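Long-range contacts in tryptophan synthase alpha-subunit (Pyrococcus furiosus, PDB 1GEQ), which catalyses the aldol cleavage of indoleglycerol phosphate to indole and glyceraldehyde 3-phosphate, the alpha-subunit step in the making of tryptophan: residues L113-P118 and V137-P142; D154-F159 and C190-A195. All blocks are in the same frame, centred on the assembly; numbering follows the deposited sequence.

In the fold
The chain forms a TIM barrel of eight parallel strands, and both contacts join neighbouring staves. Strand 111-114 leads into the loop that ends contact 1's first segment. Helix 122-132 then carries the chain back to strand 135-140, where contact 1 closes this beta-alpha-beta unit. The chain goes on through helix 146-155, whose end opens contact 2, and into strand 159-163. Helix 177-189 returns it to the start of strand 194-197, where contact 2 closes. The two are in series, neither nested nor crossed. They touch where strand 135-140 meets the start of strand 159-163: Phe138 packs on Thr156 and Val137 on Phe159. Together they tie strands 111-114, 135-140, 159-163 and 194-197.

Contact 1: residues L113-P118 and V137-P142; sequences LVVDLP and VFLAAP
This contact joins two neighbouring parallel strands of the TIM barrel, 111-114 and 135-140, within one beta-alpha-beta unit whose helix is 122-132. The side chains of Leu113 and Val137 lie next to each other on the same face of the sheet, with CB of Leu113 3.9 Å from CB of Val137. Leu113 makes the largest share of the contact. Its CG stands anti to the backbone N (chi1 169°), and CD1 reaches toward the neighbouring strand, 3.1 Å from O of Val137. The same methyl approaches CB of Leu139 at 4.4 Å, while CD2 turns to CG1 of Val137. With an alanine in place of Leu113, the methyl contacts to O of Val137 and CB of Leu139 go, and a gap would probably open beside them near Glu36, an active-site proton acceptor. Further on the strands part, and the contact thins to single methyls. CD2 of Leu139 meets CG1 of Val115 at 4.2 Å. Val115 in turn lies near Asp47, the other active-site proton acceptor. On the helix side, CD2 of Leu117 comes to the edge of the Phe138 ring, near its plane, 4.1 Å from CE2. Helix 122-132 covers this side, with Phe125 on Leu117 and Thr126 on Phe138. No direct hydrogen bond crosses between the two segments. Water 1 fills the place of one: it accepts from N of Val114 and donates to O of Val137 at 2.7 Å. Water 2 accepts from N of Leu139 at 3.0 Å and gives only a weak bond to O of Val114. The chemistry is therefore divided. Apolar side chains pack alongside the strands near the two active-site carboxylates, and water takes over the backbone polar groups where the strands spread apart.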
loop_
_atom_site.group_PDB
_atom_site.type_symbol
_atom_site.label_atom_id
_atom_site.label_comp_id
_atom_site.label_asym_id
_atom_site.label_seq_id
_atom_site.Cartn_x
_atom_site.Cartn_y
_atom_site.Cartn_z
ATOM N N LEU A 113 6.664 3.344 0.635
ATOM C CA LEU A 113 6.111 4.032 -0.514
ATOM C C LEU A 113 5.783 5.459 -0.095
ATOM O O LEU A 113 4.945 5.680 0.783
ATOM C CB LEU A 113 4.843 3.325 -0.997
ATOM C CG LEU A 113 3.970 4.054 -2.031
ATOM C CD1 LEU A 113 4.789 4.493 -3.238
ATOM C CD2 LEU A 113 2.854 3.123 -2.471
ATOM N N VAL A 114 6.470 6.417 -0.705
ATOM C CA VAL A 114 6.232 7.822 -0.413
ATOM C C VAL A 114 5.430 8.355 -1.594
ATOM O O VAL A 114 5.960 8.563 -2.684
ATOM C CB VAL A 114 7.555 8.599 -0.265
ATOM C CG1 VAL A 114 7.271 10.036 0.180
ATOM C CG2 VAL A 114 8.439 7.908 0.754
ATOM N N VAL A 115 4.141 8.550 -1.352
ATOM C CA VAL A 115 3.185 9.018 -2.343
ATOM C C VAL A 115 3.573 10.264 -3.125
ATOM O O VAL A 115 3.514 10.278 -4.354
ATOM C CB VAL A 115 1.819 9.282 -1.677
ATOM C CG1 VAL A 115 0.779 9.596 -2.730
ATOM C CG2 VAL A 115 1.405 8.077 -0.858
ATOM N N ASP A 116 3.965 11.312 -2.407
ATOM C CA ASP A 116 4.324 12.576 -3.038
ATOM C C ASP A 116 5.786 12.989 -2.865
ATOM O O ASP A 116 6.075 14.147 -2.557
ATOM C CB ASP A 116 3.415 13.672 -2.491
ATOM C CG ASP A 116 3.523 13.813 -0.982
ATOM O OD1 ASP A 116 3.981 12.857 -0.325
ATOM O OD2 ASP A 116 3.143 14.872 -0.451
ATOM N N LEU A 117 6.702 12.048 -3.071
ATOM C CA LEU A 117 8.130 12.327 -2.944
ATOM C C LEU A 117 8.600 13.230 -4.082
ATOM O O LEU A 117 8.481 12.872 -5.256
ATOM C CB LEU A 117 8.937 11.022 -2.987
ATOM C CG LEU A 117 10.465 11.165 -2.900
ATOM C CD1 LEU A 117 10.857 11.531 -1.477
ATOM C CD2 LEU A 117 11.143 9.870 -3.310
ATOM N N PRO A 118 9.134 14.415 -3.751
ATOM C CA PRO A 118 9.613 15.331 -4.793
ATOM C C PRO A 118 10.625 14.605 -5.678
ATOM O O PRO A 118 11.546 13.959 -5.177
ATOM C CB PRO A 118 10.233 16.461 -3.982
ATOM C CG PRO A 118 9.345 16.504 -2.752
ATOM C CD PRO A 118 9.217 15.036 -2.416
ATOM N N VAL A 137 9.313 1.323 -2.947
ATOM C CA VAL A 137 8.137 1.088 -3.770
ATOM C C VAL A 137 7.801 2.452 -4.366
ATOM O O VAL A 137 7.695 3.440 -3.640
ATOM C CB VAL A 137 6.938 0.606 -2.929
ATOM C CG1 VAL A 137 5.713 0.397 -3.822
ATOM C CG2 VAL A 137 7.290 -0.665 -2.213
ATOM N N PHE A 138 7.664 2.513 -5.689
ATOM C CA PHE A 138 7.317 3.756 -6.366
ATOM C C PHE A 138 6.027 3.552 -7.136
ATOM O O PHE A 138 5.744 2.453 -7.609
ATOM C CB PHE A 138 8.415 4.192 -7.333
ATOM C CG PHE A 138 9.643 4.701 -6.652
ATOM C CD1 PHE A 138 10.730 3.863 -6.434
ATOM C CD2 PHE A 138 9.710 6.022 -6.213
ATOM C CE1 PHE A 138 11.873 4.331 -5.792
ATOM C CE2 PHE A 138 10.856 6.504 -5.566
ATOM C CZ PHE A 138 11.939 5.653 -5.356
ATOM N N LEU A 139 5.250 4.615 -7.271
ATOM C CA LEU A 139 3.997 4.485 -7.986
ATOM C C LEU A 139 4.028 5.115 -9.367
ATOM O O LEU A 139 4.871 5.958 -9.675
ATOM C CB LEU A 139 2.851 5.065 -7.146
ATOM C CG LEU A 139 2.602 6.564 -7.067
ATOM C CD1 LEU A 139 1.877 7.022 -8.322
ATOM C CD2 LEU A 139 1.750 6.868 -5.831
ATOM N N ALA A 140 3.115 4.655 -10.210
ATOM C CA ALA A 140 2.995 5.158 -11.566
ATOM C C ALA A 140 1.505 5.204 -11.851
ATOM O O ALA A 140 0.765 4.294 -11.482
ATOM C CB ALA A 140 3.715 4.221 -12.557
ATOM N N ALA A 141 1.071 6.294 -12.480
ATOM C CA ALA A 141 -0.328 6.496 -12.822
ATOM C C ALA A 141 -0.440 6.354 -14.334
ATOM O O ALA A 141 0.572 6.229 -15.021
ATOM C CB ALA A 141 -0.778 7.896 -12.384
ATOM N N PRO A 142 -1.666 6.370 -14.872
ATOM C CA PRO A 142 -1.861 6.238 -16.320
ATOM C C PRO A 142 -1.175 7.289 -17.220
ATOM O O PRO A 142 -0.984 7.048 -18.420
ATOM C CB PRO A 142 -3.381 6.247 -16.453
ATOM C CG PRO A 142 -3.825 5.573 -15.191
ATOM C CD PRO A 142 -2.955 6.263 -14.163
HETATM O O HOH W 1 8.496 5.846 -2.851
HETATM O O HOH W 2 6.202 6.852 -5.562
#

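Contact 2: residues D154-F159 and C190-A195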
loop_
_atom_site.group_PDB
_atom_site.type_symbol
_atom_site.label_atom_id
_atom_site.label_comp_id
_atom_site.label_asym_id
_atom_site.label_seq_id
_atom_site.Cartn_x
_atom_site.Cartn_y
_atom_site.Cartn_z
ATOM N N ASP A 154 14.114 1.173 -12.444
ATOM C CA ASP A 154 15.530 1.091 -12.073
ATOM C C ASP A 154 15.813 1.515 -10.632
ATOM O O ASP A 154 16.786 1.061 -10.035
ATOM C CB ASP A 154 16.403 1.937 -13.003
ATOM C CG ASP A 154 16.505 1.362 -14.407
ATOM O OD1 ASP A 154 16.341 0.135 -14.574
ATOM O OD2 ASP A 154 16.764 2.142 -15.341
ATOM N N MET A 155 14.982 2.384 -10.072
ATOM C CA MET A 155 15.197 2.827 -8.698
ATOM C C MET A 155 14.435 1.951 -7.706
ATOM O O MET A 155 14.653 2.035 -6.500
ATOM C CB MET A 155 14.734 4.276 -8.517
ATOM C CG MET A 155 15.431 5.291 -9.391
ATOM S SD MET A 155 14.945 6.952 -8.901
ATOM C CE MET A 155 13.193 6.949 -9.333
ATOM N N THR A 156 13.540 1.115 -8.217
ATOM C CA THR A 156 12.726 0.265 -7.355
ATOM C C THR A 156 13.393 -1.029 -6.899
ATOM O O THR A 156 13.908 -1.788 -7.716
ATOM C CB THR A 156 11.408 -0.110 -8.061
ATOM O OG1 THR A 156 10.656 1.082 -8.336
ATOM C CG2 THR A 156 10.600 -1.063 -7.190
ATOM N N THR A 157 13.358 -1.282 -5.589
ATOM C CA THR A 157 13.927 -2.509 -5.049
ATOM C C THR A 157 12.832 -3.393 -4.445
ATOM O O THR A 157 13.072 -4.564 -4.143
ATOM C CB THR A 157 15.037 -2.227 -3.979
ATOM O OG1 THR A 157 14.494 -1.473 -2.888
ATOM C CG2 THR A 157 16.200 -1.437 -4.603
ATOM N N GLY A 158 11.628 -2.836 -4.277
ATOM C CA GLY A 158 10.518 -3.600 -3.721
ATOM C C GLY A 158 9.595 -4.093 -4.829
ATOM O O GLY A 158 9.615 -5.275 -5.180
ATOM N N PHE A 159 8.759 -3.194 -5.345
ATOM C CA PHE A 159 7.872 -3.492 -6.470
ATOM C C PHE A 159 7.316 -2.176 -6.989
ATOM O O PHE A 159 7.388 -1.156 -6.309
ATOM C CB PHE A 159 6.739 -4.470 -6.087
ATOM C CG PHE A 159 5.789 -3.951 -5.038
ATOM C CD1 PHE A 159 4.643 -3.253 -5.408
ATOM C CD2 PHE A 159 6.024 -4.189 -3.683
ATOM C CE1 PHE A 159 3.741 -2.793 -4.456
ATOM C CE2 PHE A 159 5.121 -3.727 -2.708
ATOM C CZ PHE A 159 3.975 -3.027 -3.100
ATOM N N CYS A 190 9.007 -3.169 -16.981
ATOM C CA CYS A 190 9.544 -3.480 -15.669
ATOM C C CYS A 190 10.134 -4.861 -15.431
ATOM O O CYS A 190 9.565 -5.866 -15.830
ATOM C CB CYS A 190 8.473 -3.246 -14.610
ATOM S SG CYS A 190 7.747 -1.607 -14.704
ATOM N N ARG A 191 11.280 -4.869 -14.749
ATOM C CA ARG A 191 11.941 -6.110 -14.373
ATOM C C ARG A 191 11.387 -6.448 -12.980
ATOM O O ARG A 191 11.285 -7.617 -12.607
ATOM C CB ARG A 191 13.465 -5.912 -14.347
ATOM C CG ARG A 191 14.051 -5.678 -15.747
ATOM C CD ARG A 191 15.564 -5.510 -15.751
ATOM N NE ARG A 191 16.118 -5.741 -17.089
ATOM C CZ ARG A 191 16.243 -4.816 -18.040
ATOM N NH1 ARG A 191 15.853 -3.567 -17.814
ATOM N NH2 ARG A 191 16.739 -5.148 -19.225
ATOM N N ASN A 192 11.015 -5.415 -12.221
ATOM C CA ASN A 192 10.436 -5.602 -10.888
ATOM C C ASN A 192 9.014 -6.133 -11.007
ATOM O O ASN A 192 8.375 -5.983 -12.046
ATOM C CB ASN A 192 10.368 -4.278 -10.123
ATOM C CG ASN A 192 11.669 -3.920 -9.456
ATOM O OD1 ASN A 192 12.407 -3.051 -9.927
ATOM N ND2 ASN A 192 11.964 -4.588 -8.353
ATOM N N LYS A 193 8.525 -6.774 -9.950
ATOM C CA LYS A 193 7.155 -7.265 -9.964
ATOM C C LYS A 193 6.274 -6.022 -9.911
ATOM O O LYS A 193 6.720 -4.960 -9.471
ATOM C CB LYS A 193 6.870 -8.152 -8.751
ATOM C CG LYS A 193 7.627 -9.481 -8.777
ATOM C CD LYS A 193 7.057 -10.445 -7.746
ATOM C CE LYS A 193 7.680 -11.840 -7.887
ATOM N NZ LYS A 193 6.834 -12.882 -7.228
ATOM N N VAL A 194 5.037 -6.158 -10.361
ATOM C CA VAL A 194 4.105 -5.038 -10.376
ATOM C C VAL A 194 2.840 -5.398 -9.613
ATOM O O VAL A 194 2.329 -6.510 -9.740
ATOM C CB VAL A 194 3.701 -4.663 -11.839
ATOM C CG1 VAL A 194 2.605 -3.620 -11.831
ATOM C CG2 VAL A 194 4.914 -4.151 -12.600
ATOM N N ALA A 195 2.347 -4.455 -8.817
ATOM C CA ALA A 195 1.109 -4.651 -8.076
ATOM C C ALA A 195 0.207 -3.522 -8.571
ATOM O O ALA A 195 0.701 -2.429 -8.897
ATOM C CB ALA A 195 1.358 -4.520 -6.565
HETATM O O HOH W 3 15.293 -2.232 -14.676
HETATM O O HOH W 4 10.239 -6.705 -7.466
#
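The Phe159 ring is met obliquely by the methyl of Ala195, and an edge-to-face partner, Phe2, comes from outside the two segments. In the second flat group, the methyl CG2 of Thr156 lies over one face of the Asn192 side-chain amide, 3.8 Å from CG of Asn192. Phe159 and Ala195 join the starts of strands 159-163 and 194-197, neighbouring parallel strands of the TIM barrel; Thr156 and Asn192 join the connections leading into them. CE1 of Phe159 is 3.6 Å from CB of Ala195, and CD1 is almost as near. The ring gets there because CG sits between the backbone N and the carbonyl carbon (chi1 63°). The backbone places CB of Phe159 3.4 Å from O of Lys193. Val137 also touches the Phe159 side chain, which is about 4 Å from that of Glu36, an active-site residue.

Thr156 follows the end of helix 146-155. Its OG1 bonds to O of Ile152, at chi1 -62°, and the same rotation points CG2 at Asn192. The two side chains cross at a slant. The backbone of Asn192 is held separately, its N bonded to OD2 of Asp153. At the solvent side, Asp154 and Arg191 have opposite charges but do not touch. Water 3 is 2.6 Å from OD1 of Asp154 and probably donates to it; its bond from NH1 of Arg191 is weak. The clearest polar link is also through water: water 4 donates to O of Gly158 at 2.8 Å and accepts from N of Lys193 at 3.0 Å.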